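Local coordinates for pancreatic lipase related protein 2 (Equus caballus, PDB 1W52), which probably hydrolyses the ester bonds of galactolipids and triacylglycerols, releasing fatty acids, at residues D227-G232 / E324-L329; Q294-F299 / T386-V391. All blocks are in the same frame, centred on the assembly; numbering follows the deposited sequence.

Interaction 1. Residues D227-G232 / E324-L329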
ATOM      1  N   ASP A 227       6.844  -0.499   7.230  1.00 23.93           N
ATOM      2  CA  ASP A 227       7.053  -0.637   5.813  1.00 23.26           C
ATOM      3  C   ASP A 227       6.266  -1.862   5.453  1.00 22.64           C
ATOM      4  O   ASP A 227       6.592  -2.936   5.912  1.00 21.62           O
ATOM      5  CB  ASP A 227       8.545  -0.848   5.529  1.00 23.48           C
ATOM      6  CG  ASP A 227       9.353   0.424   5.734  1.00 24.43           C
ATOM      7  OD1 ASP A 227       9.534   1.167   4.708  1.00 23.78           O
ATOM      8  OD2 ASP A 227       9.790   0.765   6.893  1.00 22.87           O
ATOM      9  N   PHE A 228       5.198  -1.686   4.678  1.00 22.58           N
ATOM     10  CA  PHE A 228       4.380  -2.796   4.179  1.00 22.29           C
ATOM     11  C   PHE A 228       4.852  -3.230   2.786  1.00 21.19           C
ATOM     12  O   PHE A 228       5.212  -2.360   1.965  1.00 21.52           O
ATOM     13  CB  PHE A 228       2.930  -2.377   4.068  1.00 22.44           C
ATOM     14  CG  PHE A 228       2.316  -1.953   5.361  1.00 24.61           C
ATOM     15  CD1 PHE A 228       2.614  -0.721   5.920  1.00 27.27           C
ATOM     16  CD2 PHE A 228       1.409  -2.763   5.999  1.00 26.44           C
ATOM     17  CE1 PHE A 228       2.033  -0.317   7.082  1.00 26.99           C
ATOM     18  CE2 PHE A 228       0.815  -2.367   7.181  1.00 27.67           C
ATOM     19  CZ  PHE A 228       1.121  -1.139   7.711  1.00 28.50           C
ATOM     20  N   PHE A 229       4.802  -4.550   2.515  1.00 18.77           N
ATOM     21  CA  PHE A 229       5.187  -5.117   1.210  1.00 16.90           C
ATOM     22  C   PHE A 229       4.126  -5.991   0.514  1.00 15.18           C
ATOM     23  O   PHE A 229       4.283  -7.210   0.438  1.00 15.49           O
ATOM     24  CB  PHE A 229       6.470  -5.911   1.401  1.00 16.84           C
ATOM     25  CG  PHE A 229       7.612  -5.072   1.777  1.00 16.06           C
ATOM     26  CD1 PHE A 229       7.806  -4.718   3.104  1.00 16.83           C
ATOM     27  CD2 PHE A 229       8.470  -4.584   0.806  1.00 14.16           C
ATOM     28  CE1 PHE A 229       8.921  -3.894   3.460  1.00 18.64           C
ATOM     29  CE2 PHE A 229       9.545  -3.724   1.127  1.00 14.55           C
ATOM     30  CZ  PHE A 229       9.781  -3.386   2.453  1.00 16.83           C
ATOM     31  N   PRO A 230       3.051  -5.402   0.008  1.00 13.18           N
ATOM     32  CA  PRO A 230       1.982  -6.178  -0.625  1.00 13.06           C
ATOM     33  C   PRO A 230       2.503  -7.036  -1.755  1.00 13.53           C
ATOM     34  O   PRO A 230       3.232  -6.608  -2.673  1.00 13.57           O
ATOM     35  CB  PRO A 230       1.060  -5.106  -1.223  1.00 12.98           C
ATOM     36  CG  PRO A 230       1.892  -3.854  -1.279  1.00 13.41           C
ATOM     37  CD  PRO A 230       2.746  -3.975  -0.029  1.00 13.58           C
ATOM     38  N   ASN A 231       2.127  -8.288  -1.713  1.00 13.76           N
ATOM     39  CA  ASN A 231       2.630  -9.216  -2.695  1.00 13.09           C
ATOM     40  C   ASN A 231       4.119  -9.222  -2.759  1.00 14.32           C
ATOM     41  O   ASN A 231       4.656  -9.398  -3.858  1.00 17.62           O
ATOM     42  CB  ASN A 231       2.054  -8.826  -4.001  1.00 11.93           C
ATOM     43  CG  ASN A 231       0.568  -8.518  -3.870  1.00 11.16           C
ATOM     44  OD1 ASN A 231      -0.190  -9.378  -3.378  1.00 10.38           O
ATOM     45  ND2 ASN A 231       0.139  -7.314  -4.293  1.00  7.06           N
ATOM     46  N   GLY A 232       4.814  -9.046  -1.631  1.00 13.83           N
ATOM     47  CA  GLY A 232       6.263  -8.892  -1.685  1.00 15.48           C
ATOM     48  C   GLY A 232       6.780  -7.535  -2.194  1.00 16.85           C
ATOM     49  O   GLY A 232       7.980  -7.238  -2.163  1.00 16.75           O
ATOM     50  N   GLU A 324      11.294   0.553  10.722  1.00 30.44           N
ATOM     51  CA  GLU A 324      11.458  -0.504   9.752  1.00 29.69           C
ATOM     52  C   GLU A 324      10.709  -1.785  10.087  1.00 29.71           C
ATOM     53  O   GLU A 324      11.023  -2.818   9.503  1.00 30.12           O
ATOM     54  CB  GLU A 324      12.938  -0.837   9.600  1.00 29.18           C
ATOM     55  CG  GLU A 324      13.852   0.364   9.356  1.00 28.09           C
ATOM     56  CD  GLU A 324      15.179  -0.081   8.777  1.00 28.43           C
ATOM     57  OE1 GLU A 324      15.504  -1.312   8.933  1.00 27.24           O
ATOM     58  OE2 GLU A 324      15.873   0.770   8.150  1.00 28.59           O
ATOM     59  N   GLN A 325       9.752  -1.728  11.023  1.00 29.33           N
ATOM     60  CA  GLN A 325       8.849  -2.836  11.278  1.00 28.89           C
ATOM     61  C   GLN A 325       8.268  -3.208   9.936  1.00 27.41           C
ATOM     62  O   GLN A 325       7.657  -2.366   9.272  1.00 26.55           O
ATOM     63  CB  GLN A 325       7.691  -2.432  12.190  1.00 29.88           C
ATOM     64  CG  GLN A 325       8.048  -2.006  13.616  1.00 33.99           C
ATOM     65  CD  GLN A 325       6.821  -1.578  14.449  1.00 37.41           C
ATOM     66  OE1 GLN A 325       6.504  -0.372  14.544  1.00 39.66           O
ATOM     67  NE2 GLN A 325       6.145  -2.561  15.055  1.00 37.90           N
ATOM     68  N   THR A 326       8.454  -4.457   9.526  1.00 25.96           N
ATOM     69  CA  THR A 326       7.983  -4.841   8.217  1.00 25.22           C
ATOM     70  C   THR A 326       6.867  -5.837   8.318  1.00 25.58           C
ATOM     71  O   THR A 326       6.839  -6.685   9.225  1.00 24.96           O
ATOM     72  CB  THR A 326       9.101  -5.431   7.350  1.00 24.69           C
ATOM     73  OG1 THR A 326       9.539  -6.628   7.946  1.00 27.60           O
ATOM     74  CG2 THR A 326      10.376  -4.598   7.349  1.00 22.68           C
ATOM     75  N   PHE A 327       5.950  -5.700   7.359  1.00 26.54           N
ATOM     76  CA  PHE A 327       4.794  -6.575   7.196  1.00 27.97           C
ATOM     77  C   PHE A 327       4.522  -6.978   5.706  1.00 27.00           C
ATOM     78  O   PHE A 327       4.898  -6.251   4.764  1.00 27.82           O
ATOM     79  CB  PHE A 327       3.544  -5.913   7.767  1.00 28.67           C
ATOM     80  CG  PHE A 327       3.769  -5.257   9.074  1.00 35.19           C
ATOM     81  CD1 PHE A 327       4.568  -4.089   9.161  1.00 38.74           C
ATOM     82  CD2 PHE A 327       3.200  -5.790  10.245  1.00 39.47           C
ATOM     83  CE1 PHE A 327       4.795  -3.467  10.376  1.00 37.46           C
ATOM     84  CE2 PHE A 327       3.427  -5.171  11.450  1.00 39.53           C
ATOM     85  CZ  PHE A 327       4.235  -3.998  11.504  1.00 39.30           C
ATOM     86  N   PHE A 328       3.854  -8.128   5.536  1.00 24.95           N
ATOM     87  CA  PHE A 328       3.574  -8.730   4.250  1.00 23.22           C
ATOM     88  C   PHE A 328       2.159  -9.134   4.135  1.00 22.44           C
ATOM     89  O   PHE A 328       1.486  -9.230   5.071  1.00 22.19           O
ATOM     90  CB  PHE A 328       4.451  -9.933   4.033  1.00 22.47           C
ATOM     91  CG  PHE A 328       5.886  -9.584   3.956  1.00 22.51           C
ATOM     92  CD1 PHE A 328       6.727  -9.807   5.033  1.00 24.57           C
ATOM     93  CD2 PHE A 328       6.401  -8.966   2.842  1.00 22.33           C
ATOM     94  CE1 PHE A 328       8.101  -9.477   4.985  1.00 24.20           C
ATOM     95  CE2 PHE A 328       7.779  -8.615   2.789  1.00 24.55           C
ATOM     96  CZ  PHE A 328       8.624  -8.882   3.871  1.00 24.04           C
ATOM     97  N   LEU A 329       1.701  -9.334   2.936  1.00 22.82           N
ATOM     98  CA  LEU A 329       0.320  -9.668   2.706  1.00 22.91           C
ATOM     99  C   LEU A 329       0.109  -9.848   1.178  1.00 25.17           C
ATOM    100  O   LEU A 329       1.047  -9.620   0.392  1.00 25.35           O
ATOM    101  CB  LEU A 329      -0.569  -8.576   3.276  1.00 21.15           C
ATOM    102  CG  LEU A 329      -0.432  -7.256   2.547  1.00 18.15           C
ATOM    103  CD1 LEU A 329      -1.753  -6.408   2.638  1.00 17.78           C
ATOM    104  CD2 LEU A 329       0.788  -6.512   3.017  1.00 14.05           C
TER
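The rings of Phe-229 and Phe-328 run alongside each other from neighbouring strands. Their planes are 36° apart and the centroids 5.5 Å. With CG anti to its carbonyl carbon (chi1 -65°), the Phe-229 ring swings back along the strand. Phe-229 CE1 comes 4.2 Å from Thr-326 CB, and the Phe-327 carbonyl oxygen sits at the ring edge. His-205 stacks on the same ring. The other sheet face carries Phe-228 and Phe-327, their rings offset with little overlap. There Leu-329 CD2 packs 3.8 Å from Pro-230 CA. Shortening Phe-229 to an alanine is likely to leave a gap beside Phe-328 and to deprive His-205 of its stacking partner.

The two backbones are joined by alternating bonds: Asp-227 N to Gln-325 O (2.9 Å), Phe-327 N to Asp-227 O (3.2 Å) and Phe-229 N to Phe-327 O (2.8 Å). Then a type II turn runs from Phe-229 to Gly-232, and Asn-231 N bonds Leu-329 O. The start of 324-329 is looser. Glu-324 is exposed, and its CB points away from 227-232. Asp-227 OD2 lies 3.5 Å from Glu-324 CA, while OD1 bonds His-205. These are adjacent parallel strands in the central sheet of the alpha/beta-hydrolase fold.

Interaction 2. Residues Q294-F299 / T386-V391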
ATOM      1  N   GLN A 294       5.079 -16.518   2.372  1.00 53.64           N
ATOM      2  CA  GLN A 294       4.513 -17.216   1.217  1.00 55.38           C
ATOM      3  C   GLN A 294       4.521 -18.739   1.420  1.00 59.07           C
ATOM      4  O   GLN A 294       3.642 -19.455   0.913  1.00 59.03           O
ATOM      5  CB  GLN A 294       5.294 -16.813  -0.063  1.00 53.93           C
ATOM      6  CG  GLN A 294       4.717 -15.670  -0.866  1.00 49.35           C
ATOM      7  CD  GLN A 294       3.218 -15.790  -1.079  1.00 44.60           C
ATOM      8  OE1 GLN A 294       2.579 -14.861  -1.518  1.00 40.16           O
ATOM      9  NE2 GLN A 294       2.654 -16.929  -0.734  1.00 45.28           N
ATOM     10  N   GLU A 295       5.522 -19.189   2.184  1.00 63.50           N
ATOM     11  CA  GLU A 295       5.724 -20.574   2.610  1.00 67.15           C
ATOM     12  C   GLU A 295       4.960 -20.843   3.901  1.00 68.92           C
ATOM     13  O   GLU A 295       5.502 -21.414   4.852  1.00 69.33           O
ATOM     14  CB  GLU A 295       7.197 -20.808   2.899  1.00 67.88           C
ATOM     15  CG  GLU A 295       8.099 -20.470   1.744  1.00 71.83           C
ATOM     16  CD  GLU A 295       9.571 -20.521   2.110  1.00 76.98           C
ATOM     17  OE1 GLU A 295      10.022 -19.776   3.018  1.00 80.25           O
ATOM     18  OE2 GLU A 295      10.290 -21.308   1.466  1.00 79.97           O
ATOM     19  N   ASN A 296       3.718 -20.382   3.948  1.00 70.91           N
ATOM     20  CA  ASN A 296       2.859 -20.575   5.102  1.00 72.27           C
ATOM     21  C   ASN A 296       3.521 -20.290   6.485  1.00 71.21           C
ATOM     22  O   ASN A 296       3.486 -21.128   7.382  1.00 71.96           O
ATOM     23  CB  ASN A 296       2.274 -21.996   5.037  1.00 73.50           C
ATOM     24  CG  ASN A 296       1.741 -22.353   3.650  1.00 76.03           C
ATOM     25  OD1 ASN A 296       1.070 -21.547   2.992  1.00 78.60           O
ATOM     26  ND2 ASN A 296       2.044 -23.565   3.203  1.00 79.86           N
ATOM     27  N   GLY A 297       4.111 -19.101   6.640  1.00 69.22           N
ATOM     28  CA  GLY A 297       4.714 -18.660   7.897  1.00 66.87           C
ATOM     29  C   GLY A 297       3.944 -17.481   8.471  1.00 64.38           C
ATOM     30  O   GLY A 297       2.946 -17.044   7.893  1.00 63.93           O
ATOM     31  N   CYS A 298       4.384 -16.999   9.625  1.00 61.05           N
ATOM     32  CA  CYS A 298       3.825 -15.799  10.224  1.00 59.28           C
ATOM     33  C   CYS A 298       2.304 -15.694  10.130  1.00 56.57           C
ATOM     34  O   CYS A 298       1.755 -14.653   9.737  1.00 56.40           O
ATOM     35  CB  CYS A 298       4.465 -14.591   9.581  1.00 59.44           C
ATOM     36  SG  CYS A 298       6.273 -14.729   9.496  1.00 64.10           S
ATOM     37  N   PHE A 299       1.621 -16.768  10.514  1.00 53.63           N
ATOM     38  CA  PHE A 299       0.156 -16.826  10.479  1.00 51.00           C
ATOM     39  C   PHE A 299      -0.451 -17.439  11.796  1.00 51.38           C
ATOM     40  O   PHE A 299       0.150 -18.305  12.427  1.00 50.96           O
ATOM     41  CB  PHE A 299      -0.233 -17.603   9.227  1.00 49.48           C
ATOM     42  CG  PHE A 299      -1.715 -17.704   8.962  1.00 43.58           C
ATOM     43  CD1 PHE A 299      -2.453 -18.706   9.515  1.00 40.02           C
ATOM     44  CD2 PHE A 299      -2.354 -16.837   8.094  1.00 39.66           C
ATOM     45  CE1 PHE A 299      -3.841 -18.808   9.254  1.00 40.53           C
ATOM     46  CE2 PHE A 299      -3.760 -16.931   7.815  1.00 39.49           C
ATOM     47  CZ  PHE A 299      -4.493 -17.914   8.402  1.00 39.33           C
ATOM     48  N   THR A 386      -0.869 -28.736   4.365  1.00 99.48           N
ATOM     49  CA  THR A 386      -1.445 -27.370   4.444  1.00 93.45           C
ATOM     50  C   THR A 386      -0.931 -26.392   3.389  1.00 89.40           C
ATOM     51  O   THR A 386       0.145 -26.575   2.803  1.00 88.70           O
ATOM     52  CB  THR A 386      -1.177 -26.687   5.820  1.00 92.35           C
ATOM     53  OG1 THR A 386       0.191 -26.828   6.191  1.00 90.84           O
ATOM     54  CG2 THR A 386      -1.874 -27.349   6.909  1.00 89.92           C
ATOM     55  N   LEU A 387      -1.694 -25.309   3.219  1.00 84.21           N
ATOM     56  CA  LEU A 387      -1.300 -24.163   2.384  1.00 79.79           C
ATOM     57  C   LEU A 387      -2.193 -22.901   2.591  1.00 75.13           C
ATOM     58  O   LEU A 387      -3.424 -22.952   2.464  1.00 74.84           O
ATOM     59  CB  LEU A 387      -1.265 -24.551   0.892  1.00 79.62           C
ATOM     60  CG  LEU A 387      -0.758 -23.490  -0.105  1.00 78.96           C
ATOM     61  CD1 LEU A 387       0.763 -23.560  -0.311  1.00 77.72           C
ATOM     62  CD2 LEU A 387      -1.524 -23.601  -1.420  1.00 78.73           C
ATOM     63  N   ASP A 388      -1.547 -21.765   2.852  1.00 68.62           N
ATOM     64  CA  ASP A 388      -2.232 -20.503   3.075  1.00 63.84           C
ATOM     65  C   ASP A 388      -2.732 -19.958   1.769  1.00 60.13           C
ATOM     66  O   ASP A 388      -2.083 -20.125   0.773  1.00 59.55           O
ATOM     67  CB  ASP A 388      -1.270 -19.556   3.774  1.00 63.29           C
ATOM     68  CG  ASP A 388      -0.931 -20.047   5.179  1.00 62.58           C
ATOM     69  OD1 ASP A 388      -1.889 -20.545   5.817  1.00 63.54           O
ATOM     70  OD2 ASP A 388       0.202 -20.018   5.730  1.00 56.54           O
ATOM     71  N   VAL A 389      -3.903 -19.357   1.747  1.00 56.06           N
ATOM     72  CA  VAL A 389      -4.473 -18.927   0.482  1.00 54.30           C
ATOM     73  C   VAL A 389      -5.192 -17.571   0.588  1.00 52.69           C
ATOM     74  O   VAL A 389      -5.464 -17.124   1.670  1.00 52.36           O
ATOM     75  CB  VAL A 389      -5.422 -20.011  -0.122  1.00 54.68           C
ATOM     76  CG1 VAL A 389      -4.750 -21.375  -0.145  1.00 54.45           C
ATOM     77  CG2 VAL A 389      -6.791 -20.055   0.596  1.00 54.50           C
ATOM     78  N   ASP A 390      -5.509 -16.923  -0.534  1.00 50.95           N
ATOM     79  CA  ASP A 390      -5.964 -15.540  -0.494  1.00 50.00           C
ATOM     80  C   ASP A 390      -7.343 -15.423  -1.115  1.00 50.44           C
ATOM     81  O   ASP A 390      -7.532 -15.763  -2.278  1.00 50.53           O
ATOM     82  CB  ASP A 390      -4.950 -14.634  -1.189  1.00 49.28           C
ATOM     83  CG  ASP A 390      -3.591 -14.661  -0.499  1.00 48.35           C
ATOM     84  OD1 ASP A 390      -3.541 -14.321   0.690  1.00 46.18           O
ATOM     85  OD2 ASP A 390      -2.519 -15.018  -1.036  1.00 48.17           O
ATOM     86  N   VAL A 391      -8.317 -14.957  -0.338  1.00 50.87           N
ATOM     87  CA  VAL A 391      -9.700 -14.929  -0.803  1.00 51.45           C
ATOM     88  C   VAL A 391     -10.091 -13.525  -1.244  1.00 56.02           C
ATOM     89  O   VAL A 391     -10.450 -12.701  -0.435  1.00 55.65           O
ATOM     90  CB  VAL A 391     -10.728 -15.544   0.256  1.00 49.34           C
ATOM     91  CG1 VAL A 391     -12.174 -15.418  -0.224  1.00 44.90           C
ATOM     92  CG2 VAL A 391     -10.427 -17.046   0.532  1.00 44.12           C
TER
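The Phe-299 ring carries Asp-388 OD1 over one face, 4.1 Å above the plane and close to the ring centre. Ring and carboxylate are turned only 29° from each other, and the two side chains run past each other from opposing backbones. CG of Phe-299 is anti to its backbone N (chi1 -177°), which sends the ring across to the strand. The ring also touches Arg-341 and Arg-343 of strand 340-344.

The second flat group is the amide of Asn-296. Its plane stands perpendicular to the carboxylate of Asp-388. Asn-296 OD1 takes the backbone N-H of Asp-388, with Asp-388 N at 2.6 Å. The N-H points almost straight at the oxygen (171°), but the donor lies well above the carbonyl plane, so the bond does not follow a lone pair. The ND2 branch turns to Leu-387. Asn-296 ND2 lies 3.5 Å from Leu-387 CA and 3.7 Å from Leu-387 CD1. Thr-386 O is 3.6 Å from Asn-296 ND2, and this pair is not a hydrogen bond.

Asn-296 ends an inverse gamma turn centred on Glu-295, just after helix 290-294. Nearby, Cys-298 is tied by a disulfide to Cys-287. The contact sets a lipase-domain loop against strand 387-391 of the PLAT domain, which pairs with strand 340-344.

Asn-296 OD1 and Asp-388 OD2 are two acceptors and do not bond. The donor ND2 is turned toward Leu-387, and the amide makes its bond to the strand backbone. Asp-388 OD1 forms a salt bridge with Arg-343 NE. A carboxylate over a ring face is not favourable in itself. The arginine probably offsets that cost and is likely to keep this buried aspartate ionised.

How the interactions relate
From the N terminus the segments come in the order 227-232, 294-299, 324-329 and 386-391, so the two contacts cross. Interaction 1 closes a loop of 91 residues that includes helices 257-277 and 290-294. Interaction 2 starts within that loop, after helix 290-294, and closes 86 residues that run through strand 325-329 into the PLAT domain. Interaction 1 therefore joins two strands inside the lipase domain, while interaction 2 ties that domain to the PLAT domain. They do not touch; their nearest atoms are about 6 Å apart. Strand 285-286, next to 325-329 at the edge of the sheet, comes shortly before 294-299 in the chain.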